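Local structure of cell envelope-related transcriptional attenuator domain-containing protein (Eubacterium siraeum, 4OBM) at residues 192-195 / 196-200; 174-177 / 178-182. The protein is of unproven function but belongs to the LytR-CpsA-Psr family, whose members are linked to the cell envelope, and has been described as a putative transcription regulator. All coordinates share one frame; numbering follows the deposited sequence.

Contact 1 (192-195 / 196-200); sequences YINF and IINFT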
loop_
_atom_site.group_PDB
_atom_site.type_symbol
_atom_site.label_atom_id
_atom_site.label_comp_id
_atom_site.label_asym_id
_atom_site.label_seq_id
_atom_site.Cartn_x
_atom_site.Cartn_y
_atom_site.Cartn_z
ATOM N N TYR A 192 12.329 -11.385 -0.291
ATOM C CA TYR A 192 10.959 -10.878 -0.390
ATOM C C TYR A 192 10.589 -10.656 -1.860
ATOM O O TYR A 192 9.586 -11.193 -2.314
ATOM C CB TYR A 192 10.748 -9.603 0.459
ATOM C CG TYR A 192 11.116 -9.725 1.931
ATOM C CD1 TYR A 192 11.113 -10.961 2.577
ATOM C CD2 TYR A 192 11.431 -8.604 2.683
ATOM C CE1 TYR A 192 11.501 -11.083 3.908
ATOM C CE2 TYR A 192 11.785 -8.710 4.027
ATOM C CZ TYR A 192 11.791 -9.951 4.643
ATOM O OH TYR A 192 12.100 -10.050 5.984
ATOM N N ILE A 193 11.452 -9.960 -2.610
ATOM C CA ILE A 193 11.244 -9.692 -4.023
ATOM C C ILE A 193 11.269 -10.973 -4.868
ATOM O O ILE A 193 10.537 -11.040 -5.862
ATOM C CB ILE A 193 12.215 -8.617 -4.576
ATOM C CG1 ILE A 193 11.593 -7.913 -5.802
ATOM C CG2 ILE A 193 13.608 -9.160 -4.870
ATOM C CD1 ILE A 193 10.326 -7.071 -5.475
ATOM N N ASN A 194 12.091 -11.976 -4.488
ATOM C CA ASN A 194 12.107 -13.244 -5.212
ATOM C C ASN A 194 10.704 -13.879 -5.123
ATOM O O ASN A 194 10.210 -14.390 -6.132
ATOM C CB ASN A 194 13.200 -14.179 -4.692
ATOM C CG ASN A 194 13.263 -15.523 -5.383
ATOM O OD1 ASN A 194 12.847 -16.539 -4.823
ATOM N ND2 ASN A 194 13.783 -15.562 -6.613
ATOM N N PHE A 195 10.037 -13.776 -3.943
ATOM C CA PHE A 195 8.670 -14.276 -3.730
ATOM C C PHE A 195 7.629 -13.444 -4.543
ATOM O O PHE A 195 6.731 -14.025 -5.152
ATOM C CB PHE A 195 8.287 -14.275 -2.222
ATOM C CG PHE A 195 6.835 -14.640 -2.005
ATOM C CD1 PHE A 195 6.406 -15.956 -2.127
ATOM C CD2 PHE A 195 5.889 -13.661 -1.720
ATOM C CE1 PHE A 195 5.052 -16.284 -1.982
ATOM C CE2 PHE A 195 4.535 -13.992 -1.585
ATOM C CZ PHE A 195 4.137 -15.306 -1.676
ATOM N N ILE A 196 7.732 -12.093 -4.504
ATOM C CA ILE A 196 6.813 -11.208 -5.230
ATOM C C ILE A 196 6.824 -11.531 -6.745
ATOM O O ILE A 196 5.767 -11.778 -7.321
ATOM C CB ILE A 196 7.155 -9.706 -4.961
ATOM C CG1 ILE A 196 6.927 -9.282 -3.477
ATOM C CG2 ILE A 196 6.509 -8.742 -5.988
ATOM C CD1 ILE A 196 5.484 -9.506 -2.849
ATOM N N ILE A 197 8.016 -11.551 -7.360
ATOM C CA ILE A 197 8.208 -11.758 -8.796
ATOM C C ILE A 197 7.738 -13.154 -9.230
ATOM O O ILE A 197 7.136 -13.275 -10.305
ATOM C CB ILE A 197 9.702 -11.480 -9.174
ATOM C CG1 ILE A 197 9.992 -9.958 -9.094
ATOM C CG2 ILE A 197 10.103 -12.037 -10.570
ATOM C CD1 ILE A 197 11.446 -9.583 -9.155
ATOM N N ASN A 198 7.968 -14.188 -8.389
ATOM C CA ASN A 198 7.670 -15.554 -8.784
ATOM C C ASN A 198 6.301 -16.080 -8.386
ATOM O O ASN A 198 5.860 -17.036 -9.013
ATOM C CB ASN A 198 8.762 -16.522 -8.278
ATOM C CG ASN A 198 10.122 -16.307 -8.917
ATOM O OD1 ASN A 198 10.376 -16.691 -10.058
ATOM N ND2 ASN A 198 11.036 -15.673 -8.205
ATOM N N PHE A 199 5.629 -15.530 -7.371
ATOM C CA PHE A 199 4.374 -16.161 -6.952
ATOM C C PHE A 199 3.162 -15.215 -6.878
ATOM O O PHE A 199 2.047 -15.677 -6.621
ATOM C CB PHE A 199 4.586 -16.902 -5.608
ATOM C CG PHE A 199 5.535 -18.075 -5.775
ATOM C CD1 PHE A 199 5.087 -19.286 -6.292
ATOM C CD2 PHE A 199 6.897 -17.937 -5.507
ATOM C CE1 PHE A 199 5.973 -20.349 -6.491
ATOM C CE2 PHE A 199 7.781 -18.999 -5.714
ATOM C CZ PHE A 199 7.312 -20.201 -6.193
ATOM N N THR A 200 3.356 -13.924 -7.149
ATOM C CA THR A 200 2.233 -13.005 -7.134
ATOM C C THR A 200 1.930 -12.551 -8.559
ATOM O O THR A 200 2.799 -12.614 -9.426
ATOM C CB THR A 200 2.483 -11.806 -6.192
ATOM O OG1 THR A 200 3.394 -10.885 -6.796
ATOM C CG2 THR A 200 2.950 -12.218 -4.803
#
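With CG of Phe-195 anti to its own nitrogen (chi1 174°) and CG of Phe-199 anti to its own carbonyl carbon (chi1 -66°), the two side chains converge one turn apart at the C-terminal end of helix 186-199. This terminus illustrates how a helix finishes with side chains joining its backbone bonding. CE1 of Phe-195 lies 3.7 Å from CB of Phe-199, and the ring planes differ by only 21°. The ring centroids of Phe-195 and Phe-199 are nevertheless 6.0 Å apart: the rings have slid past each other and barely overlap, so the pairing is mostly hydrocarbon contact at the root of Phe-199. Further along the Phe-195 ring, CE2 approaches the Thr-200 methyl CG2 at 4.0 Å.

On another side of the turn, the amide of Asn-198 folds back on the main chain. Its ND2 donates to Asn-194 O over a short 2.6 Å, with the oxygen near the amide plane. The backbone N of Asn-198 reaches the same Asn-194 O at 3.2 Å, so one residue grips this carbonyl twice, once with its side chain and once with its main chain. Between the isoleucines, CG1 of Ile-193 meets CD1 of Ile-197 at 3.7 Å, prolonging the apolar surface that touches Tyr-209 and Gln-206 of helix 206-210. Phe-195 leans on Thr-104, Glu-107 and Met-111 of helix 102-112, while Ile-196 packs on Ile-98 and Phe-100 of strand 94-100.

Thr-200, the first residue to leave helical geometry, repeats the double grip two residues further on: its OG1 donates to Ile-196 O at 2.6 Å and its backbone N reaches the same Ile-196 O at 3.2 Å, the two donors approaching from opposite faces of the carbonyl plane.

Contact 2 (174-177 / 178-182); sequences SSFI and DQNFI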
loop_
_atom_site.group_PDB
_atom_site.type_symbol
_atom_site.label_atom_id
_atom_site.label_comp_id
_atom_site.label_asym_id
_atom_site.label_seq_id
_atom_site.Cartn_x
_atom_site.Cartn_y
_atom_site.Cartn_z
ATOM N N SER A 174 1.289 0.028 7.832
ATOM C CA SER A 174 2.344 0.956 8.268
ATOM C C SER A 174 3.182 0.321 9.373
ATOM O O SER A 174 4.415 0.367 9.340
ATOM C CB SER A 174 1.740 2.261 8.771
ATOM O OG SER A 174 1.414 3.122 7.697
ATOM N N SER A 175 2.489 -0.302 10.339
ATOM C CA SER A 175 3.089 -0.992 11.478
ATOM C C SER A 175 3.922 -2.188 11.006
ATOM O O SER A 175 5.031 -2.372 11.492
ATOM C CB SER A 175 2.005 -1.437 12.452
ATOM O OG SER A 175 1.356 -0.331 13.054
ATOM N N PHE A 176 3.409 -2.959 10.040
ATOM C CA PHE A 176 4.085 -4.117 9.422
ATOM C C PHE A 176 5.408 -3.712 8.735
ATOM O O PHE A 176 6.405 -4.420 8.873
ATOM C CB PHE A 176 3.138 -4.813 8.407
ATOM C CG PHE A 176 3.780 -5.900 7.574
ATOM C CD1 PHE A 176 4.170 -7.106 8.153
ATOM C CD2 PHE A 176 4.001 -5.716 6.213
ATOM C CE1 PHE A 176 4.789 -8.102 7.385
ATOM C CE2 PHE A 176 4.630 -6.707 5.454
ATOM C CZ PHE A 176 5.009 -7.897 6.041
ATOM N N ILE A 177 5.410 -2.566 8.016
ATOM C CA ILE A 177 6.584 -2.046 7.310
ATOM C C ILE A 177 7.627 -1.525 8.319
ATOM O O ILE A 177 8.810 -1.804 8.162
ATOM C CB ILE A 177 6.210 -0.969 6.247
ATOM C CG1 ILE A 177 5.416 -1.608 5.069
ATOM C CG2 ILE A 177 7.469 -0.230 5.723
ATOM C CD1 ILE A 177 4.585 -0.621 4.202
ATOM N N ASP A 178 7.188 -0.763 9.330
ATOM C CA ASP A 178 8.066 -0.197 10.361
ATOM C C ASP A 178 8.704 -1.249 11.259
ATOM O O ASP A 178 9.888 -1.131 11.577
ATOM C CB ASP A 178 7.288 0.787 11.238
ATOM C CG ASP A 178 6.915 2.076 10.547
ATOM O OD1 ASP A 178 7.452 2.336 9.439
ATOM O OD2 ASP A 178 6.142 2.855 11.138
ATOM N N GLN A 179 7.936 -2.252 11.690
ATOM C CA GLN A 179 8.456 -3.255 12.621
ATOM C C GLN A 179 9.326 -4.328 11.977
ATOM O O GLN A 179 10.124 -4.950 12.690
ATOM C CB GLN A 179 7.311 -3.939 13.366
ATOM C CG GLN A 179 6.617 -3.017 14.359
ATOM C CD GLN A 179 5.274 -3.549 14.749
ATOM O OE1 GLN A 179 5.066 -4.764 14.827
ATOM N NE2 GLN A 179 4.345 -2.652 15.041
ATOM N N ASN A 180 9.166 -4.577 10.666
ATOM C CA ASN A 180 9.892 -5.660 10.003
ATOM C C ASN A 180 10.783 -5.244 8.843
ATOM O O ASN A 180 11.487 -6.113 8.332
ATOM C CB ASN A 180 8.908 -6.689 9.481
ATOM C CG ASN A 180 8.123 -7.379 10.542
ATOM O OD1 ASN A 180 8.654 -8.193 11.304
ATOM N ND2 ASN A 180 6.839 -7.068 10.598
ATOM N N PHE A 181 10.733 -3.983 8.378
ATOM C CA PHE A 181 11.583 -3.595 7.240
ATOM C C PHE A 181 12.676 -2.644 7.651
ATOM O O PHE A 181 13.701 -2.606 6.977
ATOM C CB PHE A 181 10.780 -2.989 6.077
ATOM C CG PHE A 181 10.014 -3.994 5.258
ATOM C CD1 PHE A 181 8.822 -4.533 5.726
ATOM C CD2 PHE A 181 10.463 -4.373 4.000
ATOM C CE1 PHE A 181 8.107 -5.456 4.961
ATOM C CE2 PHE A 181 9.741 -5.284 3.228
ATOM C CZ PHE A 181 8.567 -5.820 3.714
ATOM N N ILE A 182 12.480 -1.877 8.743
ATOM C CA ILE A 182 13.518 -0.965 9.224
ATOM C C ILE A 182 14.678 -1.840 9.713
ATOM O O ILE A 182 14.466 -2.763 10.498
ATOM C CB ILE A 182 13.000 0.048 10.296
ATOM C CG1 ILE A 182 11.941 1.000 9.684
ATOM C CG2 ILE A 182 14.164 0.848 10.932
ATOM C CD1 ILE A 182 11.109 1.862 10.678
#
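The closing turns of helix 164-181 bring Phe-176 and Phe-181 together as an offset edge-to-face pair, a worked example of aromatic residues five positions apart meeting where a helix runs out. The edge of Phe-181 is directed at the face of Phe-176, with planes at 76° and CE1 of Phe-181 at 3.7 Å from CE2 of Phe-176. CG of Phe-176 stands anti to its backbone nitrogen (chi1 172°), which swings the ring forward along the helix to meet Phe-181.

Of the two rings, the Asn-180 amide lies against that of Phe-176. Its ND2 donates to Phe-176 O at 3.2 Å, in the carbonyl plane and on a lone pair, while the backbone N of Asn-180 adds only a weak bond to that oxygen. The same ND2 lies 3.6 Å from CD1 of Phe-176, with amide and ring planes strongly inclined, and it also donates to Asn-114 O. A leucine here would probably leave Asn-114 O without this donor and Phe-176 O with little more than the weak backbone bond.

At the root of Phe-181, its CB lies 4.3 Å from CG2 of Ile-177. The carboxylate of Asp-178 is engaged by Ser-226 OG and Val-227 N, and Gln-179 OE1 accepts from Thr-116 N, its chain running past Ser-175 so that NE2 lies 3.7 Å from Ser-175 CB. The Asn-180 amide folded back onto the carbonyl of Phe-176 and the edge-to-face rings belong to the last turns of a helix that lies against strands 115-119 and 228-230 in this alpha/beta fold.

Followed from the N terminus, the chain reaches contact 2 first, near the end of helix 164-181, and then contact 1, at the end of helix 186-199. They stand in series and neither nests nor crosses; each is confined to neighbouring turns of one helix and closes no long loop. Their centres are 19 Å apart, yet the two helices touch where Tyr-192 CD2 packs 3.8 Å from Phe-181 CE2. Both lean on helix 102-112, with Val-112 meeting side chains from each. From this shared support, contact 2 extends to strands 115-119 and 228-230, while contact 1 ties its helix to strand 94-100 and helix 206-210.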